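Local coordinates for protein polysaccharide deacetylase (Bacillus anthracis, PDB 2J13) that probably removes N-acetyl groups by hydrolysis from peptidoglycan or a related cell-wall polysaccharide, as a zinc-binding family 4 carbohydrate esterase, at residues A[58-63]-A[150-155]; A[64-69]-A[94-99]; A[75-80]-A[106-111]. All blocks are in the same frame, centred on the assembly; numbering follows the deposited sequence.

Contact 1 (A[58-63]-A[150-155]); sequences YLTFDN and YVRPPR. With CAC (cacodylate ion), chain H.
R152 starts off extended, with CG anti to the backbone N (chi1 -177°), and then turns at chi3 (-77°); this swings the guanidinium across to T60 and D62. T60 is met end-on: NH1 and NH2 both donate to OG1 of T60, each at 3.0 Å, and that oxygen lies in the guanidinium plane. OG1 also hydrogen-bonds to the carbonyl of L208, so this one hydroxyl ties the arginine to the sheet. D62 takes a second bond from NH1, a salt bridge of 2.9 Å to its OD1, on the syn side but tilted out of the carboxylate plane; the two flat groups are 55° apart. Motifs of the family 4 esterases come together here at the zinc site: T60 to N63 (T-F-D-N) corresponds to the family's T-F-D-D, with N63 at the second acidic position, R152-P153-P154 matches its R-x-P motif, and the D62 side chain is about 4 Å from a zinc ion. The R152 carbonyl oxygen hydrogen-bonds to ND1 of the zinc ligand H113, and NE and NH2 bond to the carbonyls of V174 and F175. R155 N donates to O2 of a cacodylate ion, probably from the crystallisation liquor, at 2.8 Å.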
loop_
_atom_site.group_PDB
_atom_site.type_symbol
_atom_site.label_atom_id
_atom_site.label_comp_id
_atom_site.label_asym_id
_atom_site.label_seq_id
_atom_site.Cartn_x
_atom_site.Cartn_y
_atom_site.Cartn_z
ATOM N N TYR A 58 3.257 8.460 6.064
ATOM C CA TYR A 58 2.260 7.912 5.119
ATOM C C TYR A 58 1.682 6.615 5.648
ATOM O O TYR A 58 2.380 5.640 5.740
ATOM C CB TYR A 58 2.925 7.679 3.755
ATOM C CG TYR A 58 3.654 8.905 3.281
ATOM C CD1 TYR A 58 2.991 9.873 2.555
ATOM C CD2 TYR A 58 4.985 9.116 3.606
ATOM C CE1 TYR A 58 3.648 11.047 2.144
ATOM C CE2 TYR A 58 5.651 10.275 3.197
ATOM C CZ TYR A 58 4.957 11.234 2.474
ATOM O OH TYR A 58 5.553 12.399 2.019
ATOM N N LEU A 59 0.401 6.639 6.005
ATOM C CA LEU A 59 -0.290 5.484 6.515
ATOM C C LEU A 59 -0.847 4.630 5.368
ATOM O O LEU A 59 -1.506 5.151 4.445
ATOM C CB LEU A 59 -1.402 5.973 7.442
ATOM C CG LEU A 59 -2.264 4.950 8.138
ATOM C CD1 LEU A 59 -1.398 4.067 9.008
ATOM C CD2 LEU A 59 -3.390 5.586 8.965
ATOM N N THR A 60 -0.615 3.320 5.453
ATOM C CA THR A 60 -1.155 2.378 4.487
ATOM C C THR A 60 -1.636 1.129 5.199
ATOM O O THR A 60 -1.193 0.837 6.311
ATOM C CB THR A 60 -0.122 1.979 3.422
ATOM O OG1 THR A 60 0.887 1.139 4.004
ATOM C CG2 THR A 60 0.498 3.197 2.756
ATOM N N PHE A 61 -2.558 0.437 4.541
ATOM C CA PHE A 61 -3.130 -0.838 4.999
ATOM C C PHE A 61 -3.182 -1.771 3.798
ATOM O O PHE A 61 -3.405 -1.318 2.668
ATOM C CB PHE A 61 -4.554 -0.672 5.533
ATOM C CG PHE A 61 -4.663 0.229 6.736
ATOM C CD1 PHE A 61 -4.784 1.579 6.586
ATOM C CD2 PHE A 61 -4.670 -0.297 8.018
ATOM C CE1 PHE A 61 -4.899 2.413 7.722
ATOM C CE2 PHE A 61 -4.777 0.535 9.111
ATOM C CZ PHE A 61 -4.836 1.878 8.937
ATOM N N ASP A 62 -3.030 -3.078 4.057
ATOM C CA ASP A 62 -3.287 -4.100 3.037
ATOM C C ASP A 62 -4.576 -4.853 3.378
ATOM O O ASP A 62 -4.805 -5.255 4.530
ATOM C CB ASP A 62 -2.126 -5.085 2.911
ATOM C CG ASP A 62 -0.868 -4.453 2.414
ATOM O OD1 ASP A 62 -0.916 -3.275 2.005
ATOM O OD2 ASP A 62 0.218 -5.112 2.516
ATOM N N ASN A 63 -5.409 -5.052 2.360
ATOM C CA ASN A 63 -6.735 -5.571 2.511
ATOM C C ASN A 63 -6.962 -6.738 1.582
ATOM O O ASN A 63 -7.541 -6.611 0.522
ATOM C CB ASN A 63 -7.748 -4.480 2.242
ATOM C CG ASN A 63 -7.588 -3.327 3.171
ATOM O OD1 ASN A 63 -8.378 -3.164 4.084
ATOM N ND2 ASN A 63 -6.558 -2.524 2.962
ATOM N N TYR A 150 -0.659 2.830 -7.674
ATOM C CA TYR A 150 0.167 2.222 -6.613
ATOM C C TYR A 150 -0.100 0.724 -6.503
ATOM O O TYR A 150 -1.226 0.310 -6.288
ATOM C CB TYR A 150 -0.083 2.924 -5.275
ATOM C CG TYR A 150 0.072 4.414 -5.389
ATOM C CD1 TYR A 150 1.304 4.987 -5.686
ATOM C CD2 TYR A 150 -1.015 5.257 -5.238
ATOM C CE1 TYR A 150 1.433 6.370 -5.825
ATOM C CE2 TYR A 150 -0.891 6.603 -5.377
ATOM C CZ TYR A 150 0.328 7.161 -5.679
ATOM O OH TYR A 150 0.435 8.541 -5.820
ATOM N N VAL A 151 0.972 -0.063 -6.583
ATOM C CA VAL A 151 0.909 -1.503 -6.409
ATOM C C VAL A 151 1.771 -1.881 -5.216
ATOM O O VAL A 151 2.885 -1.419 -5.120
ATOM C CB VAL A 151 1.389 -2.234 -7.688
ATOM C CG1 VAL A 151 1.677 -3.691 -7.394
ATOM C CG2 VAL A 151 0.329 -2.057 -8.779
ATOM N N ARG A 152 1.264 -2.731 -4.338
ATOM C CA ARG A 152 2.101 -3.389 -3.315
ATOM C C ARG A 152 2.048 -4.910 -3.555
ATOM O O ARG A 152 0.974 -5.522 -3.543
ATOM C CB ARG A 152 1.607 -3.065 -1.918
ATOM C CG ARG A 152 2.473 -3.655 -0.811
ATOM C CD ARG A 152 2.127 -3.118 0.512
ATOM N NE ARG A 152 2.656 -1.785 0.715
ATOM C CZ ARG A 152 2.220 -0.977 1.673
ATOM N NH1 ARG A 152 1.171 -1.326 2.403
ATOM N NH2 ARG A 152 2.769 0.195 1.816
ATOM N N PRO A 153 3.203 -5.537 -3.801
ATOM C CA PRO A 153 3.192 -6.959 -4.075
ATOM C C PRO A 153 2.759 -7.829 -2.903
ATOM O O PRO A 153 3.124 -7.538 -1.740
ATOM C CB PRO A 153 4.681 -7.268 -4.421
ATOM C CG PRO A 153 5.315 -6.060 -4.605
ATOM C CD PRO A 153 4.561 -4.978 -3.900
ATOM N N PRO A 154 1.981 -8.889 -3.173
ATOM C CA PRO A 154 1.644 -9.850 -2.133
ATOM C C PRO A 154 2.859 -10.313 -1.357
ATOM O O PRO A 154 3.884 -10.671 -1.956
ATOM C CB PRO A 154 1.012 -10.975 -2.923
ATOM C CG PRO A 154 0.360 -10.267 -4.008
ATOM C CD PRO A 154 1.320 -9.267 -4.442
ATOM N N ARG A 155 2.748 -10.266 -0.045
ATOM C CA ARG A 155 3.828 -10.656 0.885
ATOM C C ARG A 155 5.144 -9.892 0.750
ATOM O O ARG A 155 6.164 -10.263 1.383
ATOM C CB ARG A 155 4.029 -12.175 0.805
ATOM C CG ARG A 155 2.821 -12.990 1.069
ATOM C CD ARG A 155 3.042 -14.530 0.885
ATOM N NE ARG A 155 1.714 -15.128 0.833
ATOM C CZ ARG A 155 0.908 -15.174 -0.239
ATOM N NH1 ARG A 155 1.300 -14.770 -1.472
ATOM N NH2 ARG A 155 -0.319 -15.665 -0.082
HETATM AS AS CAC H . 1.255 -8.393 3.141
HETATM O O1 CAC H . 0.079 -7.257 3.614
HETATM O O2 CAC H . 0.769 -9.140 1.667
HETATM C C1 CAC H . 2.912 -7.423 2.818
HETATM C C2 CAC H . 1.532 -9.797 4.490
#

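Contact 2 (A[64-69]-A[94-99])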
loop_
_atom_site.group_PDB
_atom_site.type_symbol
_atom_site.label_atom_id
_atom_site.label_comp_id
_atom_site.label_asym_id
_atom_site.label_seq_id
_atom_site.Cartn_x
_atom_site.Cartn_y
_atom_site.Cartn_z
ATOM N N GLY A 64 -6.416 -7.872 1.995
ATOM C CA GLY A 64 -6.701 -9.147 1.362
ATOM C C GLY A 64 -7.677 -9.975 2.171
ATOM O O GLY A 64 -8.156 -10.993 1.685
ATOM N N TYR A 65 -7.907 -9.591 3.424
ATOM C CA TYR A 65 -8.858 -10.275 4.283
ATOM C C TYR A 65 -9.624 -9.230 5.097
ATOM O O TYR A 65 -9.070 -8.162 5.431
ATOM C CB TYR A 65 -8.100 -11.231 5.196
ATOM C CG TYR A 65 -8.965 -12.112 6.049
ATOM C CD1 TYR A 65 -9.517 -13.280 5.539
ATOM C CD2 TYR A 65 -9.213 -11.792 7.386
ATOM C CE1 TYR A 65 -10.301 -14.105 6.331
ATOM C CE2 TYR A 65 -10.002 -12.605 8.183
ATOM C CZ TYR A 65 -10.542 -13.757 7.652
ATOM O OH TYR A 65 -11.321 -14.569 8.439
ATOM N N GLU A 66 -10.892 -9.500 5.392
ATOM C CA GLU A 66 -11.672 -8.607 6.263
ATOM C C GLU A 66 -11.915 -9.279 7.602
ATOM O O GLU A 66 -12.658 -10.249 7.683
ATOM C CB GLU A 66 -13.015 -8.205 5.653
ATOM C CG GLU A 66 -13.899 -7.262 6.524
ATOM C CD GLU A 66 -13.197 -5.986 6.952
ATOM O OE1 GLU A 66 -12.383 -5.439 6.148
ATOM O OE2 GLU A 66 -13.474 -5.519 8.098
ATOM N N ASN A 67 -11.330 -8.711 8.649
ATOM C CA ASN A 67 -11.449 -9.232 10.000
ATOM C C ASN A 67 -12.642 -8.660 10.747
ATOM O O ASN A 67 -12.986 -9.151 11.819
ATOM C CB ASN A 67 -10.180 -8.929 10.782
ATOM C CG ASN A 67 -9.010 -9.801 10.374
ATOM O OD1 ASN A 67 -8.173 -9.410 9.558
ATOM N ND2 ASN A 67 -8.927 -10.978 10.981
ATOM N N GLY A 68 -13.260 -7.629 10.182
ATOM C CA GLY A 68 -14.479 -7.010 10.730
ATOM C C GLY A 68 -14.250 -5.658 11.399
ATOM O O GLY A 68 -15.173 -5.087 12.029
ATOM N N TYR A 69 -13.048 -5.110 11.259
ATOM C CA TYR A 69 -12.720 -3.828 11.914
ATOM C C TYR A 69 -12.360 -2.694 10.947
ATOM O O TYR A 69 -12.031 -1.594 11.375
ATOM C CB TYR A 69 -11.602 -4.080 12.925
ATOM C CG TYR A 69 -12.017 -5.149 13.896
ATOM C CD1 TYR A 69 -12.992 -4.882 14.843
ATOM C CD2 TYR A 69 -11.494 -6.438 13.824
ATOM C CE1 TYR A 69 -13.430 -5.851 15.714
ATOM C CE2 TYR A 69 -11.932 -7.442 14.721
ATOM C CZ TYR A 69 -12.896 -7.120 15.657
ATOM O OH TYR A 69 -13.371 -8.044 16.567
ATOM N N LYS A 94 -14.625 -8.015 -4.266
ATOM C CA LYS A 94 -15.872 -8.747 -4.554
ATOM C C LYS A 94 -16.730 -8.931 -3.302
ATOM O O LYS A 94 -17.980 -8.959 -3.391
ATOM C CB LYS A 94 -15.545 -10.103 -5.167
ATOM C CG LYS A 94 -14.886 -10.021 -6.546
ATOM C CD LYS A 94 -15.844 -9.703 -7.701
ATOM C CE LYS A 94 -16.725 -10.888 -8.026
ATOM N NZ LYS A 94 -17.527 -10.696 -9.269
ATOM N N THR A 95 -16.083 -9.091 -2.151
ATOM C CA THR A 95 -16.775 -9.434 -0.906
ATOM C C THR A 95 -17.038 -8.250 0.021
ATOM O O THR A 95 -17.801 -8.390 0.991
ATOM C CB THR A 95 -16.036 -10.538 -0.130
ATOM O OG1 THR A 95 -14.721 -10.104 0.292
ATOM C CG2 THR A 95 -15.933 -11.818 -0.984
ATOM N N GLN A 96 -16.437 -7.093 -0.259
ATOM C CA GLN A 96 -16.568 -5.928 0.632
ATOM C C GLN A 96 -16.805 -4.626 -0.144
ATOM O O GLN A 96 -16.180 -3.593 0.134
ATOM C CB GLN A 96 -15.333 -5.811 1.550
ATOM C CG GLN A 96 -15.013 -7.063 2.344
ATOM C CD GLN A 96 -16.043 -7.413 3.429
ATOM O OE1 GLN A 96 -16.831 -6.561 3.856
ATOM N NE2 GLN A 96 -16.006 -8.667 3.907
ATOM N N LYS A 97 -17.757 -4.643 -1.088
ATOM C CA LYS A 97 -17.985 -3.469 -1.922
ATOM C C LYS A 97 -18.320 -2.226 -1.101
ATOM O O LYS A 97 -17.907 -1.141 -1.453
ATOM C CB LYS A 97 -19.055 -3.702 -3.003
ATOM C CG LYS A 97 -18.680 -3.046 -4.335
ATOM C CD LYS A 97 -19.878 -2.742 -5.237
ATOM C CE LYS A 97 -20.384 -3.977 -5.951
ATOM N NZ LYS A 97 -19.399 -4.604 -6.865
ATOM N N ASP A 98 -19.063 -2.378 -0.014
ATOM C CA ASP A 98 -19.456 -1.213 0.764
ATOM C C ASP A 98 -18.276 -0.511 1.442
ATOM O O ASP A 98 -18.202 0.713 1.425
ATOM C CB ASP A 98 -20.541 -1.611 1.773
ATOM C CG ASP A 98 -21.865 -1.905 1.104
ATOM O OD1 ASP A 98 -22.090 -1.447 -0.051
ATOM O OD2 ASP A 98 -22.682 -2.602 1.741
ATOM N N LEU A 99 -17.339 -1.289 1.983
ATOM C CA LEU A 99 -16.116 -0.723 2.567
ATOM C C LEU A 99 -15.263 -0.047 1.485
ATOM O O LEU A 99 -14.715 1.029 1.701
ATOM C CB LEU A 99 -15.325 -1.785 3.338
ATOM C CG LEU A 99 -15.918 -2.135 4.701
ATOM C CD1 LEU A 99 -15.244 -3.399 5.258
ATOM C CD2 LEU A 99 -15.818 -0.972 5.688
#
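E66 and Q96 cross at about a right angle, and they meet through the aliphatic part of one and the amide of the other. The Q96 amide lies against the first two side-chain carbons of E66, with NE2 3.5 Å from E66 CB and 3.6 Å from E66 CG; the amide and carboxylate planes are 52° apart, so the two flat groups do not stack. The L99 and E66 side chains approach from opposite directions, and CD1 of L99 comes to 3.6 Å from OE1 of E66, a van der Waals touch. The E66 chain runs out with CG anti to the backbone N and bends at chi2 (55°), which folds the carboxylate back toward its own loop. There OE2 accepts the G68 N-H at 3.0 Å from above the carboxylate plane, while OE1 hydrogen-bonds to the hydroxyls of T70 and Y92. Several bonds thus fix the rotation of the acid. Segment 64-69 is the loop of a beta-alpha unit, joining strand 56-63 to helix 70-80, and it packs on the start of a later helix: Q96 follows helix 90-95 and occupies the N-cap position of helix 97-105, whose L99 also packs on T70 and L74 of helix 70-80.

Contact 3 (A[75-80]-A[106-111])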
loop_
_atom_site.group_PDB
_atom_site.type_symbol
_atom_site.label_atom_id
_atom_site.label_comp_id
_atom_site.label_asym_id
_atom_site.label_seq_id
_atom_site.Cartn_x
_atom_site.Cartn_y
_atom_site.Cartn_z
ATOM N N ASP A 75 -13.616 4.910 10.477
ATOM C CA ASP A 75 -14.239 5.914 11.384
ATOM C C ASP A 75 -13.152 6.788 12.057
ATOM O O ASP A 75 -13.297 8.011 12.177
ATOM C CB ASP A 75 -15.078 5.221 12.450
ATOM C CG ASP A 75 -16.359 4.586 11.911
ATOM O OD1 ASP A 75 -16.819 4.943 10.812
ATOM O OD2 ASP A 75 -16.932 3.729 12.633
ATOM N N VAL A 76 -12.095 6.147 12.558
ATOM C CA VAL A 76 -10.974 6.863 13.152
ATOM C C VAL A 76 -10.337 7.824 12.134
ATOM O O VAL A 76 -10.104 8.982 12.414
ATOM C CB VAL A 76 -9.913 5.923 13.737
ATOM C CG1 VAL A 76 -8.685 6.699 14.135
ATOM C CG2 VAL A 76 -10.462 5.116 14.918
ATOM N N LEU A 77 -10.040 7.349 10.927
ATOM C CA LEU A 77 -9.389 8.198 9.933
ATOM C C LEU A 77 -10.230 9.427 9.562
ATOM O O LEU A 77 -9.694 10.514 9.323
ATOM C CB LEU A 77 -9.079 7.362 8.665
ATOM C CG LEU A 77 -8.068 6.232 8.886
ATOM C CD1 LEU A 77 -7.975 5.370 7.566
ATOM C CD2 LEU A 77 -6.727 6.792 9.285
ATOM N N LYS A 78 -11.545 9.240 9.541
ATOM C CA LYS A 78 -12.479 10.305 9.244
ATOM C C LYS A 78 -12.496 11.344 10.383
ATOM O O LYS A 78 -12.458 12.522 10.114
ATOM C CB LYS A 78 -13.867 9.701 9.049
ATOM C CG LYS A 78 -14.986 10.674 8.661
ATOM C CD LYS A 78 -16.295 9.911 8.662
ATOM C CE LYS A 78 -17.098 10.091 7.395
ATOM N NZ LYS A 78 -17.978 8.888 7.099
ATOM N N GLU A 79 -12.512 10.859 11.621
ATOM C CA GLU A 79 -12.518 11.711 12.814
ATOM C C GLU A 79 -11.263 12.556 12.893
ATOM O O GLU A 79 -11.318 13.754 13.222
ATOM C CB GLU A 79 -12.615 10.856 14.074
ATOM C CG GLU A 79 -13.999 10.273 14.327
ATOM C CD GLU A 79 -14.167 9.686 15.722
ATOM O OE1 GLU A 79 -13.302 9.922 16.607
ATOM O OE2 GLU A 79 -15.181 8.975 15.936
ATOM N N LYS A 80 -10.132 11.924 12.606
ATOM C CA LYS A 80 -8.840 12.536 12.730
ATOM C C LYS A 80 -8.378 13.249 11.474
ATOM O O LYS A 80 -7.315 13.858 11.482
ATOM C CB LYS A 80 -7.796 11.475 13.107
ATOM C CG LYS A 80 -8.085 10.728 14.385
ATOM C CD LYS A 80 -8.015 11.612 15.589
ATOM C CE LYS A 80 -8.203 10.796 16.837
ATOM N NZ LYS A 80 -8.041 11.662 18.032
ATOM N N GLU A 106 -14.589 8.703 1.360
ATOM C CA GLU A 106 -13.997 9.420 2.506
ATOM C C GLU A 106 -12.556 9.924 2.309
ATOM O O GLU A 106 -11.864 10.249 3.276
ATOM C CB GLU A 106 -14.146 8.578 3.768
ATOM C CG GLU A 106 -15.625 8.231 4.019
ATOM C CD GLU A 106 -15.892 7.215 5.093
ATOM O OE1 GLU A 106 -14.984 6.909 5.903
ATOM O OE2 GLU A 106 -17.077 6.742 5.149
ATOM N N GLY A 107 -12.109 10.016 1.064
ATOM C CA GLY A 107 -10.885 10.716 0.733
ATOM C C GLY A 107 -9.607 9.892 0.741
ATOM O O GLY A 107 -8.515 10.454 0.775
ATOM N N HIS A 108 -9.744 8.569 0.686
ATOM C CA HIS A 108 -8.561 7.691 0.667
ATOM C C HIS A 108 -8.188 7.294 -0.757
ATOM O O HIS A 108 -8.909 7.632 -1.722
ATOM C CB HIS A 108 -8.802 6.490 1.543
ATOM C CG HIS A 108 -9.147 6.876 2.936
ATOM N ND1 HIS A 108 -8.270 7.561 3.752
ATOM C CD2 HIS A 108 -10.305 6.766 3.625
ATOM C CE1 HIS A 108 -8.864 7.811 4.904
ATOM N NE2 HIS A 108 -10.098 7.346 4.851
ATOM N N ILE A 109 -7.032 6.644 -0.895
ATOM C CA ILE A 109 -6.596 6.130 -2.201
ATOM C C ILE A 109 -6.695 4.637 -2.117
ATOM O O ILE A 109 -6.290 4.051 -1.097
ATOM C CB ILE A 109 -5.175 6.540 -2.508
ATOM C CG1 ILE A 109 -5.102 8.056 -2.634
ATOM C CG2 ILE A 109 -4.660 5.814 -3.753
ATOM C CD1 ILE A 109 -3.698 8.570 -2.647
ATOM N N ILE A 110 -7.262 4.014 -3.149
ATOM C CA ILE A 110 -7.338 2.562 -3.216
ATOM C C ILE A 110 -6.191 2.078 -4.101
ATOM O O ILE A 110 -6.048 2.505 -5.273
ATOM C CB ILE A 110 -8.694 2.057 -3.763
ATOM C CG1 ILE A 110 -9.860 2.605 -2.931
ATOM C CG2 ILE A 110 -8.752 0.548 -3.767
ATOM C CD1 ILE A 110 -11.208 2.323 -3.637
ATOM N N GLY A 111 -5.327 1.255 -3.509
ATOM C CA GLY A 111 -4.199 0.667 -4.235
ATOM C C GLY A 111 -4.469 -0.759 -4.657
ATOM O O GLY A 111 -5.426 -1.366 -4.253
#
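L77 and H108 make the tight, buried half of this contact; K78 and E106 make the outer half, toward solvent. On the inside, the L77 side chain crosses the imidazole obliquely, with CD1 3.7 Å and CB 3.8 Å from H108 CE1. The ring is well fixed: ND1 is hydrogen-bonded to the backbone N of A84, F86 meets it edge-to-face, and the carbonyl O of E106 sits 3.7 Å above the H108 ring plane, offset toward the rim. L77 also touches A84 and F86 on strand 84-88, and L221 of helix 217-230.

Outside, the grip is polar and looser. K78 leaves the helix extended and bends at chi3 (-129°) to bring NZ within 3.0 Å of E106 OE2; this salt bridge has only a weak hydrogen bond in it. The same oxygen also pairs with R102 NE, and R102 NH2 goes on to D75 OD1, so the arginine lies between two carboxylates that would otherwise probably repel each other. Helix 70-80 is thereby joined to the turn between helix 97-105 and strand 109-112. With strands 56-63, 84-88 and 109-112 running parallel side by side, this is the successive beta-alpha-beta crossover pattern of the distorted beta/alpha barrel of NodB-type deacetylases.

Going from the N terminus, strand 56-63 opens contact 1, loop 64-69 directly after it opens contact 2, and helix 70-80 opens contact 3. After strand 84-88 the chain returns: segment 94-99 closes contact 2 and 106-111 closes contact 3, so these two loops cross. Both are nested inside the longer loop that contact 1 closes at 150-155. Contact 1 joins the sheet to the loop after strand 150-151, next to the zinc site; contact 2 packs loop 64-69 on the junction of helices 90-95 and 97-105; contact 3 ties the C-terminal part of helix 70-80 to the turn before strand 109-112. Contacts 1 and 3 also touch, F61 CE1 lying 4.3 Å from L77 CD1.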